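Soluble lytic transglycosylase B3 (Pseudomonas aeruginosa, PDB 5ANZ) probably cleaves peptidoglycan as a lytic transglycosylase in the turnover of the bacterial cell wall, and binds a calcium ion. Local coordinates at residues V156-S159 and L160-A164; G63-A66 and Q67-D70; G45-F48 and E49-R52; G384-A388 and N389-A393; A239-L242 and K243-W247. One frame throughout, in Å; residues are numbered along the deposited sequence.

Contact 1. Residues V156-S159 and L160-A164; sequences VIRS and LATLA
R158 O accepts two hydrogen bonds from the same residue, T162. The backbone T162 N lies at 2.9 Å from R158 O and the hydroxyl T162 OG1 at 2.8 Å. The two donors come from opposite faces of the carbonyl plane, with OG1 tilted 34° from it. This is the common helix motif in which a threonine hydroxyl binds back to the carbonyl four residues earlier. It sits in the first turns of helix 156-166, in the transglycosylase SLT domain. The hydroxyl reaches R158 O because OG1 stands beside the backbone N of T162 (chi1 -65°). OG1 also accepts from D79 N, so it links the helix to the chain just before helix 80-87. The same loop takes the arginine: R158 runs out fully extended and gives NE to Q77 O and NH2 to P78 O. The other turns are joined by regular helical bonds, among them A161 N to I157 O at 2.9 Å and L163 N to S159 O at 3.1 Å. S159 turns its hydroxyl back to N155 O. It packs against V82 of helix 80-87, as does L163. The side chains of V156 and L160 lie side by side and point the same way. L160 also touches Q176 of helix 170-186, and V156 touches M194 and M202. The contact is buried. The side chain of L160 is about 7 Å from that of I208, a residue of the N-acetyl-D-glucosamine site, which holds no sugar here. Between the two apolar chains, V156 CG1 meets L160 CD1 at 3.7 Å.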
loop_
_atom_site.group_PDB
_atom_site.type_symbol
_atom_site.label_atom_id
_atom_site.label_comp_id
_atom_site.label_asym_id
_atom_site.label_seq_id
_atom_site.Cartn_x
_atom_site.Cartn_y
_atom_site.Cartn_z
ATOM N N VAL A 156 -11.025 3.980 -16.960
ATOM C CA VAL A 156 -9.624 3.546 -16.937
ATOM C C VAL A 156 -8.929 3.864 -18.250
ATOM O O VAL A 156 -7.757 4.272 -18.248
ATOM C CB VAL A 156 -9.537 2.039 -16.644
ATOM C CG1 VAL A 156 -8.127 1.496 -16.896
ATOM C CG2 VAL A 156 -9.968 1.791 -15.191
ATOM N N ILE A 157 -9.644 3.705 -19.369
ATOM C CA ILE A 157 -9.013 3.996 -20.668
ATOM C C ILE A 157 -8.698 5.485 -20.778
ATOM O O ILE A 157 -7.611 5.881 -21.210
ATOM C CB ILE A 157 -9.887 3.561 -21.848
ATOM C CG1 ILE A 157 -10.171 2.060 -21.764
ATOM C CG2 ILE A 157 -9.213 3.953 -23.175
ATOM C CD1 ILE A 157 -8.943 1.159 -21.831
ATOM N N ARG A 158 -9.636 6.320 -20.356
ATOM C CA ARG A 158 -9.416 7.758 -20.413
ATOM C C ARG A 158 -8.255 8.174 -19.516
ATOM O O ARG A 158 -7.392 8.957 -19.915
ATOM C CB ARG A 158 -10.671 8.522 -20.001
ATOM C CG ARG A 158 -10.508 10.019 -20.224
ATOM C CD ARG A 158 -11.752 10.799 -19.810
ATOM N NE ARG A 158 -11.593 12.218 -20.121
ATOM C CZ ARG A 158 -12.489 13.152 -19.827
ATOM N NH1 ARG A 158 -13.621 12.817 -19.210
ATOM N NH2 ARG A 158 -12.253 14.423 -20.139
ATOM N N SER A 159 -8.223 7.638 -18.305
ATOM C CA SER A 159 -7.188 8.039 -17.358
ATOM C C SER A 159 -5.802 7.610 -17.833
ATOM O O SER A 159 -4.862 8.416 -17.827
ATOM C CB SER A 159 -7.473 7.458 -15.973
ATOM O OG SER A 159 -8.712 7.952 -15.487
ATOM N N LEU A 160 -5.669 6.359 -18.269
ATOM C CA LEU A 160 -4.361 5.884 -18.725
ATOM C C LEU A 160 -3.923 6.525 -20.045
ATOM O O LEU A 160 -2.726 6.758 -20.249
ATOM C CB LEU A 160 -4.349 4.363 -18.852
ATOM C CG LEU A 160 -4.429 3.628 -17.501
ATOM C CD1 LEU A 160 -4.585 2.126 -17.714
ATOM C CD2 LEU A 160 -3.212 3.935 -16.638
ATOM N N ALA A 161 -4.868 6.817 -20.942
ATOM C CA ALA A 161 -4.529 7.534 -22.171
ATOM C C ALA A 161 -4.039 8.938 -21.861
ATOM O O ALA A 161 -3.100 9.438 -22.495
ATOM C CB ALA A 161 -5.745 7.588 -23.113
ATOM N N THR A 162 -4.676 9.577 -20.884
ATOM C CA THR A 162 -4.258 10.901 -20.455
ATOM C C THR A 162 -2.801 10.860 -19.986
ATOM O O THR A 162 -1.978 11.646 -20.445
ATOM C CB THR A 162 -5.153 11.444 -19.327
ATOM O OG1 THR A 162 -6.484 11.633 -19.840
ATOM C CG2 THR A 162 -4.613 12.778 -18.828
ATOM N N LEU A 163 -2.489 9.923 -19.092
ATOM C CA LEU A 163 -1.115 9.796 -18.581
ATOM C C LEU A 163 -0.116 9.414 -19.675
ATOM O O LEU A 163 1.022 9.881 -19.675
ATOM C CB LEU A 163 -1.072 8.764 -17.457
ATOM C CG LEU A 163 -1.882 9.119 -16.215
ATOM C CD1 LEU A 163 -1.845 7.965 -15.236
ATOM C CD2 LEU A 163 -1.328 10.374 -15.559
ATOM N N ALA A 164 -0.536 8.558 -20.604
ATOM C CA ALA A 164 0.331 8.197 -21.725
ATOM C C ALA A 164 0.645 9.421 -22.582
ATOM O O ALA A 164 1.789 9.637 -23.008
ATOM C CB ALA A 164 -0.319 7.105 -22.569
#

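Contact 2. Residues G63-A66 and Q67-D70; sequences GIDA and QTFD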
loop_
_atom_site.group_PDB
_atom_site.type_symbol
_atom_site.label_atom_id
_atom_site.label_comp_id
_atom_site.label_asym_id
_atom_site.label_seq_id
_atom_site.Cartn_x
_atom_site.Cartn_y
_atom_site.Cartn_z
ATOM N N GLY A 63 -1.970 -6.809 -30.743
ATOM C CA GLY A 63 -3.038 -7.793 -30.719
ATOM C C GLY A 63 -4.439 -7.263 -30.451
ATOM O O GLY A 63 -5.404 -8.024 -30.468
ATOM N N ILE A 64 -4.566 -5.966 -30.196
ATOM C CA ILE A 64 -5.886 -5.368 -30.035
ATOM C C ILE A 64 -6.562 -5.179 -31.395
ATOM O O ILE A 64 -5.922 -4.745 -32.359
ATOM C CB ILE A 64 -5.815 -4.010 -29.313
ATOM C CG1 ILE A 64 -5.110 -4.162 -27.962
ATOM C CG2 ILE A 64 -7.211 -3.420 -29.148
ATOM C CD1 ILE A 64 -5.672 -5.275 -27.109
ATOM N N ASP A 65 -7.849 -5.502 -31.476
ATOM C CA ASP A 65 -8.561 -5.352 -32.739
ATOM C C ASP A 65 -9.330 -4.034 -32.810
ATOM O O ASP A 65 -9.630 -3.401 -31.796
ATOM C CB ASP A 65 -9.497 -6.541 -32.992
ATOM C CG ASP A 65 -10.477 -6.784 -31.863
ATOM O OD1 ASP A 65 -10.753 -5.850 -31.085
ATOM O OD2 ASP A 65 -10.986 -7.923 -31.766
ATOM N N ALA A 66 -9.641 -3.635 -34.037
ATOM C CA ALA A 66 -10.165 -2.309 -34.326
ATOM C C ALA A 66 -11.445 -1.965 -33.570
ATOM O O ALA A 66 -11.566 -0.866 -33.034
ATOM C CB ALA A 66 -10.394 -2.172 -35.813
ATOM N N GLN A 67 -12.407 -2.885 -33.548
ATOM C CA GLN A 67 -13.664 -2.628 -32.858
ATOM C C GLN A 67 -13.417 -2.318 -31.390
ATOM O O GLN A 67 -14.011 -1.393 -30.834
ATOM C CB GLN A 67 -14.620 -3.816 -32.978
ATOM C CG GLN A 67 -15.960 -3.584 -32.281
ATOM C CD GLN A 67 -16.833 -4.827 -32.228
ATOM O OE1 GLN A 67 -17.699 -5.030 -33.082
ATOM N NE2 GLN A 67 -16.613 -5.663 -31.219
ATOM N N THR A 68 -12.530 -3.089 -30.766
ATOM C CA THR A 68 -12.229 -2.910 -29.344
ATOM C C THR A 68 -11.618 -1.543 -29.072
ATOM O O THR A 68 -12.021 -0.836 -28.140
ATOM C CB THR A 68 -11.264 -3.996 -28.834
ATOM O OG1 THR A 68 -11.882 -5.280 -28.965
ATOM C CG2 THR A 68 -10.888 -3.755 -27.357
ATOM N N PHE A 69 -10.632 -1.178 -29.883
ATOM C CA PHE A 69 -9.942 0.091 -29.712
ATOM C C PHE A 69 -10.905 1.269 -29.885
ATOM O O PHE A 69 -10.960 2.166 -29.041
ATOM C CB PHE A 69 -8.779 0.207 -30.706
ATOM C CG PHE A 69 -7.912 1.407 -30.476
ATOM C CD1 PHE A 69 -8.285 2.653 -30.956
ATOM C CD2 PHE A 69 -6.732 1.297 -29.753
ATOM C CE1 PHE A 69 -7.497 3.764 -30.726
ATOM C CE2 PHE A 69 -5.936 2.405 -29.526
ATOM C CZ PHE A 69 -6.319 3.642 -30.016
ATOM N N ASP A 70 -11.665 1.263 -30.981
ATOM C CA ASP A 70 -12.558 2.378 -31.272
ATOM C C ASP A 70 -13.682 2.476 -30.242
ATOM O O ASP A 70 -14.071 3.571 -29.839
ATOM C CB ASP A 70 -13.126 2.244 -32.686
ATOM C CG ASP A 70 -12.037 2.277 -33.754
ATOM O OD1 ASP A 70 -10.924 2.778 -33.468
ATOM O OD2 ASP A 70 -12.291 1.800 -34.880
#
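The carboxylate of D65 takes T68 N from above its plane, 35° out of it, at OD1. This is an N-cap: D65 stands just before helix 66-73 and its side chain accepts from the third residue on. The bond from T68 N to D65 OD1 is long, at 3.3 Å. The same oxygen takes the hydroxyl, with T68 OG1 at a very short 2.5 Å from D65 OD1. D65 CG sits between its own backbone N and carbonyl carbon (chi1 55°), which folds the carboxylate back over the helix start. The F69 ring leads away from the cap. It stacks with F73 and packs on F55, R56 and A59 of helix 48-61. The D70 carboxylate forms a salt bridge with R56 of that helix.

G63, with positive phi, closes helix 48-61 in a Schellman motif, so one helix ends and the next is capped within three residues. Backbone bonds start the new helix, with F69 N at 3.1 Å from D65 O and D70 N at 3.0 Å from A66 O. I64 is buried against L181, K182 and Q185 of helix 170-186. The side chains of I64 and T68 cross at about a right angle, with I64 CG2 at 4.1 Å from T68 CG2.

Contact 3. Residues G45-F48 and E49-R52; sequences GQSF and EQWR
A capping box of S47 and Q50 opens helix 48-61. S47 OG accepts from Q50 N at 3.0 Å, with an N-H...O angle of 162°. In return, S47 N gives its hydrogen to Q50 OE1, also at 3.0 Å. That second bond is nearly straight at the hydrogen, but S47 N stands above the plane of the amide carbonyl rather than on a lone pair. Q46 N adds a weak bond to the same oxygen. Q50 reaches back because CG stands beside its own backbone N and the chain runs on extended from there. S47 OG lies between its own backbone N and carbonyl carbon (chi1 88°), which turns it in toward the helix start. The regular helical bonds begin at once, with W51 N at 2.9 Å from S47 O and R52 N at 2.7 Å from F48 O.

This is the first helix modelled in the chain, at the edge of the helical part of the transglycosylase SLT domain. Its aromatic side faces helix 156-166. F48 and W51 lie side by side, pointing the same way, with their planes 28° apart. They are slid so far that the rings barely overlap: the F48 ring centre and the centre of the W51 six-membered ring are 5.3 Å apart. The closest carbons are F48 CE1 and W51 CZ3, at 3.6 Å. F48 O lies at the edge of the indole, in its plane. Both rings pack on A161. F48 also meets Y165 edge-to-face, and W51 meets the rings of F55 and H174. R52 leans on F69 and F73 of helix 66-73. E49 CA lies over one face of the R52 guanidinium, offset toward the rim.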
loop_
_atom_site.group_PDB
_atom_site.type_symbol
_atom_site.label_atom_id
_atom_site.label_comp_id
_atom_site.label_asym_id
_atom_site.label_seq_id
_atom_site.Cartn_x
_atom_site.Cartn_y
_atom_site.Cartn_z
ATOM N N GLY A 45 2.155 11.909 -30.446
ATOM C CA GLY A 45 1.685 13.052 -31.207
ATOM C C GLY A 45 1.537 14.281 -30.332
ATOM O O GLY A 45 1.394 14.163 -29.113
ATOM N N GLN A 46 1.572 15.459 -30.949
ATOM C CA GLN A 46 1.457 16.708 -30.207
ATOM C C GLN A 46 0.009 16.954 -29.792
ATOM O O GLN A 46 -0.250 17.357 -28.659
ATOM C CB GLN A 46 1.990 17.887 -31.023
ATOM C CG GLN A 46 1.922 19.215 -30.291
ATOM C CD GLN A 46 2.860 20.257 -30.871
ATOM O OE1 GLN A 46 4.060 20.017 -31.016
ATOM N NE2 GLN A 46 2.317 21.424 -31.207
ATOM N N SER A 47 -0.932 16.719 -30.703
ATOM C CA SER A 47 -2.344 16.752 -30.331
ATOM C C SER A 47 -2.743 15.386 -29.774
ATOM O O SER A 47 -2.070 14.390 -30.043
ATOM C CB SER A 47 -3.217 17.121 -31.529
ATOM O OG SER A 47 -3.571 15.966 -32.265
ATOM N N PHE A 48 -3.820 15.329 -28.994
ATOM C CA PHE A 48 -4.261 14.051 -28.424
ATOM C C PHE A 48 -4.673 13.073 -29.523
ATOM O O PHE A 48 -4.374 11.882 -29.456
ATOM C CB PHE A 48 -5.423 14.245 -27.444
ATOM C CG PHE A 48 -5.934 12.958 -26.856
ATOM C CD1 PHE A 48 -5.207 12.286 -25.891
ATOM C CD2 PHE A 48 -7.135 12.411 -27.282
ATOM C CE1 PHE A 48 -5.666 11.097 -25.345
ATOM C CE2 PHE A 48 -7.604 11.221 -26.741
ATOM C CZ PHE A 48 -6.864 10.562 -25.768
ATOM N N GLU A 49 -5.373 13.582 -30.533
ATOM C CA GLU A 49 -5.785 12.750 -31.653
ATOM C C GLU A 49 -4.566 12.191 -32.380
ATOM O O GLU A 49 -4.554 11.027 -32.781
ATOM C CB GLU A 49 -6.664 13.540 -32.627
ATOM C CG GLU A 49 -8.017 13.952 -32.060
ATOM C CD GLU A 49 -7.916 15.066 -31.032
ATOM O OE1 GLU A 49 -6.796 15.571 -30.801
ATOM O OE2 GLU A 49 -8.958 15.436 -30.451
ATOM N N GLN A 50 -3.544 13.023 -32.556
ATOM C CA GLN A 50 -2.299 12.561 -33.157
ATOM C C GLN A 50 -1.676 11.471 -32.291
ATOM O O GLN A 50 -1.277 10.422 -32.794
ATOM C CB GLN A 50 -1.317 13.721 -33.351
ATOM C CG GLN A 50 -1.558 14.540 -34.620
ATOM C CD GLN A 50 -0.812 15.862 -34.608
ATOM O OE1 GLN A 50 -0.184 16.226 -33.612
ATOM N NE2 GLN A 50 -0.876 16.591 -35.718
ATOM N N TRP A 51 -1.599 11.709 -30.986
ATOM C CA TRP A 51 -1.046 10.693 -30.109
ATOM C C TRP A 51 -1.883 9.414 -30.203
ATOM O O TRP A 51 -1.338 8.314 -30.258
ATOM C CB TRP A 51 -0.972 11.169 -28.650
ATOM C CG TRP A 51 -0.764 9.996 -27.748
ATOM C CD1 TRP A 51 0.429 9.453 -27.363
ATOM C CD2 TRP A 51 -1.786 9.175 -27.169
ATOM N NE1 TRP A 51 0.206 8.349 -26.566
ATOM C CE2 TRP A 51 -1.144 8.158 -26.439
ATOM C CE3 TRP A 51 -3.182 9.201 -27.205
ATOM C CZ2 TRP A 51 -1.853 7.182 -25.736
ATOM C CZ3 TRP A 51 -3.886 8.228 -26.503
ATOM C CH2 TRP A 51 -3.220 7.233 -25.787
ATOM N N ARG A 52 -3.206 9.562 -30.233
ATOM C CA ARG A 52 -4.103 8.404 -30.237
ATOM C C ARG A 52 -3.981 7.576 -31.519
ATOM O O ARG A 52 -3.938 6.345 -31.469
ATOM C CB ARG A 52 -5.553 8.854 -30.054
ATOM C CG ARG A 52 -6.544 7.717 -30.049
ATOM C CD ARG A 52 -7.941 8.255 -30.200
ATOM N NE ARG A 52 -8.093 8.897 -31.500
ATOM C CZ ARG A 52 -8.944 9.879 -31.762
ATOM N NH1 ARG A 52 -9.740 10.340 -30.811
ATOM N NH2 ARG A 52 -8.994 10.397 -32.979
#

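Contact 4. Residues G384-A388 and N389-A393; sequences GIIGA and NTRKA
R391 CG stands beside the backbone N (chi1 -72°), the chain bends at chi3 (-63°), and chi4 (-89°) turns the guanidinium so that one face lies over the peptide joining G387 to A388. The site is the N-cap of helix 388-401, in the putative peptidoglycan-binding domain, with G387 as the N-cap residue. A388 N is 3.3 Å above the plane of the R391 guanidinium and G387 C is 3.5 Å above it, both offset toward the rim. The nearest atom to NH2 is A388 CA, at 3.4 Å from R391 NH2. R391 NE forms a salt bridge with E269, which probably balances its charge so close to the positive end of the helix dipole. E269 belongs to the chain before strand 274-275, so the bridge ties this helix start to the part of the fold that carries the five-stranded sheet.

The backbone of R391 takes part too: R391 N bonds to G387 O at 2.9 Å, nearly along the C=O axis. K392 N follows with a bond to A388 O at 3.0 Å. I386 is the centre of an inverse gamma turn, closed by a weak bond from G387 N to I385 O. T390 crosses I386 at about a right angle, and its hydroxyl OG1 binds Q369 NE2 of helix 362-374. The I386 side chain touches R365 of the same helix. On the apolar side, I386 CG2 lies 4.0 Å from R391 CG, and I386 CD1 meets T390 CG2 at 3.8 Å.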
loop_
_atom_site.group_PDB
_atom_site.type_symbol
_atom_site.label_atom_id
_atom_site.label_comp_id
_atom_site.label_asym_id
_atom_site.label_seq_id
_atom_site.Cartn_x
_atom_site.Cartn_y
_atom_site.Cartn_z
ATOM N N GLY A 384 13.581 14.413 -1.265
ATOM C CA GLY A 384 12.476 14.595 -0.345
ATOM C C GLY A 384 11.860 13.285 0.113
ATOM O O GLY A 384 10.848 13.278 0.815
ATOM N N ILE A 385 12.469 12.171 -0.278
ATOM C CA ILE A 385 11.974 10.862 0.135
ATOM C C ILE A 385 12.820 10.261 1.250
ATOM O O ILE A 385 14.009 9.986 1.065
ATOM C CB ILE A 385 11.938 9.885 -1.043
ATOM C CG1 ILE A 385 10.943 10.374 -2.097
ATOM C CG2 ILE A 385 11.582 8.482 -0.556
ATOM C CD1 ILE A 385 10.914 9.525 -3.346
ATOM N N ILE A 386 12.202 10.055 2.407
ATOM C CA ILE A 386 12.910 9.474 3.541
ATOM C C ILE A 386 13.005 7.965 3.389
ATOM O O ILE A 386 12.183 7.230 3.933
ATOM C CB ILE A 386 12.229 9.787 4.886
ATOM C CG1 ILE A 386 11.928 11.280 5.011
ATOM C CG2 ILE A 386 13.093 9.291 6.045
ATOM C CD1 ILE A 386 13.109 12.178 4.717
ATOM N N GLY A 387 14.009 7.506 2.649
ATOM C CA GLY A 387 14.229 6.084 2.463
ATOM C C GLY A 387 15.371 5.570 3.318
ATOM O O GLY A 387 15.828 6.247 4.242
ATOM N N ALA A 388 15.839 4.368 3.000
ATOM C CA ALA A 388 16.885 3.717 3.782
ATOM C C ALA A 388 18.137 4.583 3.929
ATOM O O ALA A 388 18.719 4.665 5.013
ATOM C CB ALA A 388 17.247 2.386 3.157
ATOM N N ASN A 389 18.562 5.209 2.838
ATOM C CA ASN A 389 19.770 6.027 2.865
ATOM C C ASN A 389 19.612 7.230 3.781
ATOM O O ASN A 389 20.516 7.577 4.537
ATOM C CB ASN A 389 20.135 6.497 1.457
ATOM C CG ASN A 389 20.452 5.349 0.523
ATOM O OD1 ASN A 389 20.940 4.301 0.950
ATOM N ND2 ASN A 389 20.179 5.541 -0.763
ATOM N N THR A 390 18.458 7.877 3.705
ATOM C CA THR A 390 18.217 9.035 4.546
ATOM C C THR A 390 18.103 8.625 6.013
ATOM O O THR A 390 18.584 9.327 6.894
ATOM C CB THR A 390 16.953 9.789 4.111
ATOM O OG1 THR A 390 17.117 10.235 2.758
ATOM C CG2 THR A 390 16.731 10.988 5.000
ATOM N N ARG A 391 17.486 7.479 6.278
ATOM C CA ARG A 391 17.348 7.022 7.653
ATOM C C ARG A 391 18.726 6.748 8.250
ATOM O O ARG A 391 18.975 7.014 9.427
ATOM C CB ARG A 391 16.455 5.773 7.727
ATOM C CG ARG A 391 14.981 6.086 7.487
ATOM C CD ARG A 391 14.077 4.926 7.870
ATOM N NE ARG A 391 14.340 3.745 7.054
ATOM C CZ ARG A 391 13.742 3.489 5.896
ATOM N NH1 ARG A 391 12.836 4.330 5.409
ATOM N NH2 ARG A 391 14.049 2.386 5.224
ATOM N N LYS A 392 19.623 6.234 7.421
ATOM C CA LYS A 392 20.994 5.984 7.838
ATOM C C LYS A 392 21.655 7.288 8.285
ATOM O O LYS A 392 22.298 7.361 9.339
ATOM C CB LYS A 392 21.777 5.344 6.690
ATOM C CG LYS A 392 23.025 4.605 7.106
ATOM C CD LYS A 392 23.635 3.876 5.917
ATOM C CE LYS A 392 24.860 3.081 6.332
ATOM N NZ LYS A 392 24.523 2.036 7.341
ATOM N N ALA A 393 21.477 8.323 7.470
ATOM C CA ALA A 393 22.044 9.631 7.745
ATOM C C ALA A 393 21.407 10.232 8.980
ATOM O O ALA A 393 22.075 10.850 9.803
ATOM C CB ALA A 393 21.845 10.545 6.557
#

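Contact 5. Residues A239-L242 and K243-W247; sequences ANYL and KASGW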
loop_
_atom_site.group_PDB
_atom_site.type_symbol
_atom_site.label_atom_id
_atom_site.label_comp_id
_atom_site.label_asym_id
_atom_site.label_seq_id
_atom_site.Cartn_x
_atom_site.Cartn_y
_atom_site.Cartn_z
ATOM N N ALA A 239 -7.450 -12.668 -2.792
ATOM C CA ALA A 239 -6.819 -13.789 -2.102
ATOM C C ALA A 239 -5.701 -14.382 -2.945
ATOM O O ALA A 239 -4.638 -14.724 -2.439
ATOM C CB ALA A 239 -7.859 -14.865 -1.772
ATOM N N ASN A 240 -5.958 -14.524 -4.238
ATOM C CA ASN A 240 -4.953 -15.063 -5.148
ATOM C C ASN A 240 -3.669 -14.207 -5.132
ATOM O O ASN A 240 -2.541 -14.723 -5.131
ATOM C CB ASN A 240 -5.541 -15.140 -6.562
ATOM C CG ASN A 240 -4.654 -15.890 -7.509
ATOM O OD1 ASN A 240 -4.184 -16.972 -7.194
ATOM N ND2 ASN A 240 -4.411 -15.320 -8.677
ATOM N N TYR A 241 -3.839 -12.893 -5.113
ATOM C CA TYR A 241 -2.706 -11.968 -5.096
ATOM C C TYR A 241 -1.973 -12.041 -3.745
ATOM O O TYR A 241 -0.736 -12.075 -3.699
ATOM C CB TYR A 241 -3.179 -10.533 -5.396
ATOM C CG TYR A 241 -2.062 -9.513 -5.562
ATOM C CD1 TYR A 241 -1.495 -8.882 -4.465
ATOM C CD2 TYR A 241 -1.586 -9.180 -6.821
ATOM C CE1 TYR A 241 -0.483 -7.949 -4.622
ATOM C CE2 TYR A 241 -0.574 -8.255 -6.983
ATOM C CZ TYR A 241 -0.031 -7.640 -5.885
ATOM O OH TYR A 241 0.971 -6.709 -6.054
ATOM N N LEU A 242 -2.722 -12.097 -2.645
ATOM C CA LEU A 242 -2.065 -12.258 -1.343
ATOM C C LEU A 242 -1.292 -13.570 -1.254
ATOM O O LEU A 242 -0.201 -13.625 -0.669
ATOM C CB LEU A 242 -3.085 -12.186 -0.200
ATOM C CG LEU A 242 -3.596 -10.777 0.096
ATOM C CD1 LEU A 242 -4.766 -10.869 1.098
ATOM C CD2 LEU A 242 -2.478 -9.848 0.647
ATOM N N LYS A 243 -1.852 -14.637 -1.816
ATOM C CA LYS A 243 -1.196 -15.928 -1.730
ATOM C C LYS A 243 0.074 -15.896 -2.574
ATOM O O LYS A 243 1.115 -16.406 -2.142
ATOM C CB LYS A 243 -2.133 -17.065 -2.176
ATOM C CG LYS A 243 -1.533 -18.478 -2.093
ATOM C CD LYS A 243 -1.267 -18.893 -0.622
ATOM C CE LYS A 243 -0.618 -20.289 -0.531
ATOM N NZ LYS A 243 -1.543 -21.403 -0.913
ATOM N N ALA A 244 -0.009 -15.296 -3.764
ATOM C CA ALA A 244 1.167 -15.178 -4.639
ATOM C C ALA A 244 2.248 -14.339 -3.962
ATOM O O ALA A 244 3.444 -14.524 -4.218
ATOM C CB ALA A 244 0.784 -14.559 -5.983
ATOM N N SER A 245 1.814 -13.429 -3.091
ATOM C CA SER A 245 2.705 -12.520 -2.369
ATOM C C SER A 245 3.269 -13.136 -1.098
ATOM O O SER A 245 4.035 -12.475 -0.386
ATOM C CB SER A 245 1.968 -11.216 -2.013
ATOM O OG SER A 245 1.566 -10.503 -3.184
ATOM N N GLY A 246 2.885 -14.382 -0.807
ATOM C CA GLY A 246 3.517 -15.160 0.253
ATOM C C GLY A 246 2.696 -15.407 1.515
ATOM O O GLY A 246 3.222 -15.917 2.511
ATOM N N TRP A 247 1.408 -15.076 1.487
ATOM C CA TRP A 247 0.559 -15.298 2.660
ATOM C C TRP A 247 0.620 -16.699 3.223
ATOM O O TRP A 247 0.469 -17.697 2.496
ATOM C CB TRP A 247 -0.917 -14.998 2.324
ATOM C CG TRP A 247 -1.731 -14.789 3.572
ATOM C CD1 TRP A 247 -2.481 -15.720 4.249
ATOM C CD2 TRP A 247 -1.845 -13.572 4.304
ATOM N NE1 TRP A 247 -3.063 -15.137 5.360
ATOM C CE2 TRP A 247 -2.683 -13.818 5.413
ATOM C CE3 TRP A 247 -1.312 -12.288 4.136
ATOM C CZ2 TRP A 247 -2.999 -12.834 6.343
ATOM C CZ3 TRP A 247 -1.637 -11.308 5.051
ATOM C CH2 TRP A 247 -2.469 -11.587 6.147
#
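S245 CB rests against two carbonyls of the preceding turn, at 3.3 Å from Y241 O and 3.5 Å from L242 O. Its hydroxyl is placed beside the backbone N (chi1 -63°), and S245 OG gives a hydrogen bond to Y241 O at 2.8 Å. OG lies above the carbonyl plane, 36° out of it. The backbone S245 N reaches Y241 O from the other face, at 3.0 Å, so two donors of one residue hold one oxygen. S245 OG also lies 3.6 Å from Y241 CE1, close to the tyrosine ring. A diethylene glycol, probably from the crystallisation liquor, makes a weak bond to the hydroxyl.

This is the C-terminal end of helix 231-244, closed by a Schellman motif. G246 has positive phi (109°), G246 N bonds to K243 O, and W247 N reaches back to L242 O at 3.1 Å. W247 CB sits 3.4 Å from the same L242 O. The indole packs on N319, A322 and I323 of helix 318-324, and its NE1 binds D133 OD2.

Y241 borders the sugar site. Its side chain touches T211, and its ring meets Y326 edge-to-face; both belong to the N-acetyl-D-glucosamine site, which is without sugar in this model. Y215 forms a second edge-to-face pair with the Y241 ring. Y241 OH holds K325 O, and N240 ND2 binds Y215 O.

Overall arrangement
Contacts 1, 2 and 3 cluster in the helical part of the transglycosylase domain. Contacts 1 and 3 touch directly: A164 CB meets W51 CZ2 at 3.5 Å. Contacts 2 and 3 meet where F69 CZ lies 3.9 Å from R52 O. Contacts 1 and 2 come no closer than about 6 Å between nearest atoms. Contact 5 lies in the same transglycosylase domain, about 28 Å from contact 1 between centres, yet both approach the N-acetyl-D-glucosamine site. Y241 is about 3 Å from T211 between side chains. The side chain of N240 is about 13 Å from the calcium ion. Contact 4 belongs to the putative peptidoglycan-binding domain, with its centre about 29 Å from that of contact 5.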